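Local structure of acetoin utilization protein AcuB, putative (Vibrio cholerae, 2O16) at residues A[29-32]-A[38-41]; A[91-96]-A[119-124]. The protein is of unknown function but carries a pair of CBS domains and is probably an AcuB-like protein linked to acetoin utilization. One frame throughout, in Å; residues are numbered along the deposited sequence.

Contact 1 (A[29-32]-A[38-41]). With PO4 (phosphate ion), chain C.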
loop_
_atom_site.group_PDB
_atom_site.type_symbol
_atom_site.label_atom_id
_atom_site.label_comp_id
_atom_site.label_asym_id
_atom_site.label_seq_id
_atom_site.Cartn_x
_atom_site.Cartn_y
_atom_site.Cartn_z
ATOM N N HIS A 29 12.748 -5.686 7.678
ATOM C CA HIS A 29 13.975 -5.026 7.239
ATOM C C HIS A 29 13.740 -3.992 6.157
ATOM O O HIS A 29 14.321 -2.897 6.185
ATOM C CB HIS A 29 15.026 -6.051 6.766
ATOM C CG HIS A 29 15.578 -6.904 7.868
ATOM N ND1 HIS A 29 15.863 -6.409 9.125
ATOM C CD2 HIS A 29 15.927 -8.212 7.894
ATOM C CE1 HIS A 29 16.333 -7.383 9.887
ATOM N NE2 HIS A 29 16.381 -8.489 9.163
ATOM N N LEU A 30 12.874 -4.324 5.205
ATOM C CA LEU A 30 12.579 -3.416 4.123
ATOM C C LEU A 30 11.855 -2.179 4.663
ATOM O O LEU A 30 12.161 -1.073 4.271
ATOM C CB LEU A 30 11.716 -4.131 3.079
ATOM C CG LEU A 30 11.249 -3.304 1.894
ATOM C CD1 LEU A 30 12.487 -2.870 1.135
ATOM C CD2 LEU A 30 10.336 -4.193 1.018
ATOM N N MET A 31 10.896 -2.392 5.561
ATOM C CA MET A 31 10.179 -1.288 6.214
ATOM C C MET A 31 11.109 -0.358 7.003
ATOM O O MET A 31 11.004 0.863 6.916
ATOM C CB MET A 31 9.104 -1.858 7.128
ATOM C CG MET A 31 7.840 -2.306 6.333
ATOM S SD MET A 31 6.564 -2.831 7.451
ATOM C CE MET A 31 5.521 -3.778 6.287
ATOM N N GLU A 32 12.029 -0.948 7.751
ATOM C CA GLU A 32 13.066 -0.172 8.473
ATOM C C GLU A 32 14.049 0.579 7.559
ATOM O O GLU A 32 14.336 1.779 7.779
ATOM C CB GLU A 32 13.800 -1.094 9.435
ATOM C CG GLU A 32 12.919 -1.542 10.583
ATOM C CD GLU A 32 13.542 -2.640 11.405
ATOM O OE1 GLU A 32 14.608 -3.176 11.004
ATOM O OE2 GLU A 32 12.959 -2.967 12.456
ATOM N N HIS A 38 4.144 -0.275 4.424
ATOM C CA HIS A 38 3.298 -1.106 3.574
ATOM C C HIS A 38 4.116 -1.678 2.443
ATOM O O HIS A 38 4.773 -0.922 1.724
ATOM C CB HIS A 38 2.115 -0.286 3.005
ATOM C CG HIS A 38 1.228 0.278 4.063
ATOM N ND1 HIS A 38 1.470 1.502 4.657
ATOM C CD2 HIS A 38 0.144 -0.241 4.688
ATOM C CE1 HIS A 38 0.558 1.721 5.588
ATOM N NE2 HIS A 38 -0.247 0.674 5.639
ATOM N N VAL A 39 4.067 -3.002 2.317
ATOM C CA VAL A 39 4.815 -3.735 1.306
ATOM C C VAL A 39 3.843 -4.671 0.596
ATOM O O VAL A 39 3.407 -5.667 1.183
ATOM C CB VAL A 39 5.936 -4.568 1.907
ATOM C CG1 VAL A 39 6.715 -5.317 0.810
ATOM C CG2 VAL A 39 6.896 -3.655 2.750
ATOM N N PRO A 40 3.521 -4.340 -0.651
ATOM C CA PRO A 40 2.740 -5.267 -1.458
ATOM C C PRO A 40 3.528 -6.595 -1.709
ATOM O O PRO A 40 4.786 -6.608 -1.860
ATOM C CB PRO A 40 2.510 -4.489 -2.759
ATOM C CG PRO A 40 2.810 -3.022 -2.407
ATOM C CD PRO A 40 3.877 -3.106 -1.389
ATOM N N ILE A 41 2.783 -7.691 -1.700
ATOM C CA ILE A 41 3.290 -9.023 -2.032
ATOM C C ILE A 41 2.856 -9.362 -3.461
ATOM O O ILE A 41 1.666 -9.286 -3.785
ATOM C CB ILE A 41 2.705 -10.085 -1.051
ATOM C CG1 ILE A 41 2.937 -9.689 0.429
ATOM C CG2 ILE A 41 3.205 -11.502 -1.401
ATOM C CD1 ILE A 41 4.359 -9.305 0.794
HETATM P P PO4 C . 3.569 4.448 4.438
HETATM O O1 PO4 C . 3.713 3.008 4.012
HETATM O O2 PO4 C . 2.249 4.540 5.180
HETATM O O3 PO4 C . 4.695 4.690 5.418
HETATM O O4 PO4 C . 3.630 5.443 3.293
#

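Contact 2 (A[91-96]-A[119-124])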
loop_
_atom_site.group_PDB
_atom_site.type_symbol
_atom_site.label_atom_id
_atom_site.label_comp_id
_atom_site.label_asym_id
_atom_site.label_seq_id
_atom_site.Cartn_x
_atom_site.Cartn_y
_atom_site.Cartn_z
ATOM N N VAL A 91 -7.551 -0.703 -6.360
ATOM C CA VAL A 91 -8.262 0.256 -7.212
ATOM C C VAL A 91 -7.548 0.344 -8.561
ATOM O O VAL A 91 -6.353 0.036 -8.648
ATOM C CB VAL A 91 -8.324 1.654 -6.521
ATOM C CG1 VAL A 91 -6.908 2.333 -6.455
ATOM C CG2 VAL A 91 -9.335 2.613 -7.207
ATOM N N ALA A 92 -8.257 0.776 -9.604
ATOM C CA ALA A 92 -7.632 1.039 -10.922
ATOM C C ALA A 92 -6.976 2.420 -10.986
ATOM O O ALA A 92 -7.427 3.355 -10.307
ATOM C CB ALA A 92 -8.675 0.885 -12.056
ATOM N N PRO A 93 -5.884 2.563 -11.775
ATOM C CA PRO A 93 -5.182 3.851 -11.843
ATOM C C PRO A 93 -5.997 5.027 -12.379
ATOM O O PRO A 93 -5.690 6.148 -12.043
ATOM C CB PRO A 93 -4.019 3.568 -12.797
ATOM C CG PRO A 93 -4.478 2.417 -13.603
ATOM C CD PRO A 93 -5.223 1.561 -12.625
ATOM N N GLN A 94 -7.027 4.772 -13.185
ATOM C CA GLN A 94 -7.834 5.857 -13.736
ATOM C C GLN A 94 -8.917 6.347 -12.757
ATOM O O GLN A 94 -9.623 7.329 -13.051
ATOM C CB GLN A 94 -8.478 5.429 -15.070
ATOM C CG GLN A 94 -9.523 4.319 -14.910
ATOM C CD GLN A 94 -8.943 2.899 -14.992
ATOM O OE1 GLN A 94 -7.712 2.693 -14.944
ATOM N NE2 GLN A 94 -9.842 1.909 -15.151
ATOM N N ALA A 95 -9.061 5.686 -11.601
ATOM C CA ALA A 95 -10.109 6.082 -10.642
ATOM C C ALA A 95 -9.947 7.544 -10.225
ATOM O O ALA A 95 -8.834 8.046 -10.186
ATOM C CB ALA A 95 -10.118 5.171 -9.423
ATOM N N GLY A 96 -11.059 8.215 -9.910
ATOM C CA GLY A 96 -10.987 9.595 -9.430
ATOM C C GLY A 96 -10.413 9.617 -8.015
ATOM O O GLY A 96 -10.751 8.762 -7.172
ATOM N N VAL A 119 -1.589 -6.412 -12.719
ATOM C CA VAL A 119 -0.233 -5.884 -12.388
ATOM C C VAL A 119 -0.303 -4.717 -11.411
ATOM O O VAL A 119 -1.085 -3.776 -11.611
ATOM C CB VAL A 119 0.555 -5.374 -13.625
ATOM C CG1 VAL A 119 1.965 -4.853 -13.206
ATOM C CG2 VAL A 119 0.682 -6.470 -14.687
ATOM N N LEU A 120 0.517 -4.780 -10.368
ATOM C CA LEU A 120 0.624 -3.677 -9.419
ATOM C C LEU A 120 1.360 -2.513 -10.074
ATOM O O LEU A 120 2.527 -2.676 -10.455
ATOM C CB LEU A 120 1.398 -4.133 -8.191
ATOM C CG LEU A 120 1.547 -3.051 -7.124
ATOM C CD1 LEU A 120 0.228 -2.844 -6.363
ATOM C CD2 LEU A 120 2.644 -3.481 -6.213
ATOM N N VAL A 121 0.687 -1.369 -10.251
ATOM C CA VAL A 121 1.331 -0.188 -10.838
ATOM C C VAL A 121 1.656 0.912 -9.804
ATOM O O VAL A 121 2.414 1.867 -10.064
ATOM C CB VAL A 121 0.503 0.365 -12.042
ATOM C CG1 VAL A 121 0.439 -0.701 -13.146
ATOM C CG2 VAL A 121 -0.928 0.782 -11.614
ATOM N N GLY A 122 1.089 0.788 -8.612
ATOM C CA GLY A 122 1.361 1.805 -7.602
ATOM C C GLY A 122 0.666 1.476 -6.300
ATOM O O GLY A 122 -0.048 0.487 -6.216
ATOM N N ILE A 123 0.876 2.322 -5.287
ATOM C CA ILE A 123 0.096 2.261 -4.041
ATOM C C ILE A 123 -0.317 3.663 -3.628
ATOM O O ILE A 123 0.380 4.632 -3.946
ATOM C CB ILE A 123 0.873 1.607 -2.852
ATOM C CG1 ILE A 123 2.209 2.348 -2.576
ATOM C CG2 ILE A 123 1.053 0.080 -3.126
ATOM C CD1 ILE A 123 2.994 1.847 -1.292
ATOM N N ILE A 124 -1.459 3.763 -2.936
ATOM C CA ILE A 124 -1.839 5.013 -2.289
ATOM C C ILE A 124 -1.633 4.838 -0.802
ATOM O O ILE A 124 -2.222 3.935 -0.199
ATOM C CB ILE A 124 -3.332 5.363 -2.502
ATOM C CG1 ILE A 124 -3.699 5.402 -3.993
ATOM C CG2 ILE A 124 -3.657 6.701 -1.780
ATOM C CD1 ILE A 124 -5.208 5.550 -4.210
#

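Contact 1 (A[29-32]-A[38-41])
An apolar helix-on-strand contact within the first CBS domain: Leu30 and Met31 of helix 24-34 pack on Val39 of strand 38-42, the next element along the chain. The two methyls of Val39 divide the work. Its CG1, placed anti to the backbone N (chi1 -179°), meets Leu30 CD2 at 3.8 Å, while Val39 CG2 receives Met31 CE, also at 3.8 Å, and the same Leu30 CD2 at 3.9 Å. Met31 CG, beside the backbone N, already lies 3.9 Å from Val39 CG2, and the extended chain beyond it carries CE on to the same methyl. Leu57 and Gln54 of helix 54-64 also touch Met31, so both helices meet on this side of the hairpin formed with strand 48-53. His38 sets its CB away from 29-32, and its ring meets a phosphate ion, probably from the crystallisation liquor: ND1 gives a nearly straight bond to phosphate O1 (2.8 Å, 171°) and a weak, bent one to O2. The phosphorus lies in the ring plane, at the edge. No hydrogen bond joins the segments, which share apolar packing; the phosphate bond implies a proton on ND1, and the anion would tend to favour a doubly protonated ring.

Contact 2 (A[91-96]-A[119-124])
Val91 and Pro93, in the loop leading to helix 97-106, touch strand 119-124 at two separate points. Val91 CG1 meets the end of Ile124, CD1, at 4.3 Å. Pro93 presents the CB edge of its ring to Val121 CG2, again at 4.3 Å. Both approaches are loose, and no hydrogen bond crosses between loop and strand. Ile124 reaches its partner with an outstretched chain, CD1 anti to CA (chi2 172°). Residues Ala92 to Ala95 form a type I beta turn, closed by Ala95 N to Ala92 O at 3.1 Å, and Gly96 follows as N-cap of helix 97-106. The strand belongs to the three-stranded antiparallel sheet in which 119-124 lies between 112-116 and strand 12-13 from near the N-terminus, and a classic beta bulge breaks its regular pairing where Val121 and Gly122 both face Val114. Around these two touches, Val91 shares backbone hydrogen bonds with Pro113 and Val115, tying the loop to the edge of the sheet, and Val114 touches both Pro93 and Val121. Met104 of helix 97-106 packs on Ile124. Farther out, the N-terminal segment joins in: Pro93 and Ala95 make backbone hydrogen bonds to Glu8 and Val7, and Val7 also touches Ile124.

How the contacts relate
Contacts 1 and 2 fall in different CBS domains, their centres about 18 Å apart and on opposite sides of the chain's centre. Strands 38-42 and 119-124 nevertheless meet: Pro40 CB lies 3.6 Å from Leu120 CD2, and Pro40 CG is 3.6 Å from Ile123 CG2. Each strand thus has two working faces. Val39 turns to helix 24-34 and Val121 with Ile124 to the 91-96 loop, while Pro40, Leu120 and Ile123 pack sheet against sheet, as in the CBS pairs of this family. The phosphate bound by His38 of contact 1 also bonds to Thr125, directly after strand 119-124, and to Ser127, so it bridges the two domains.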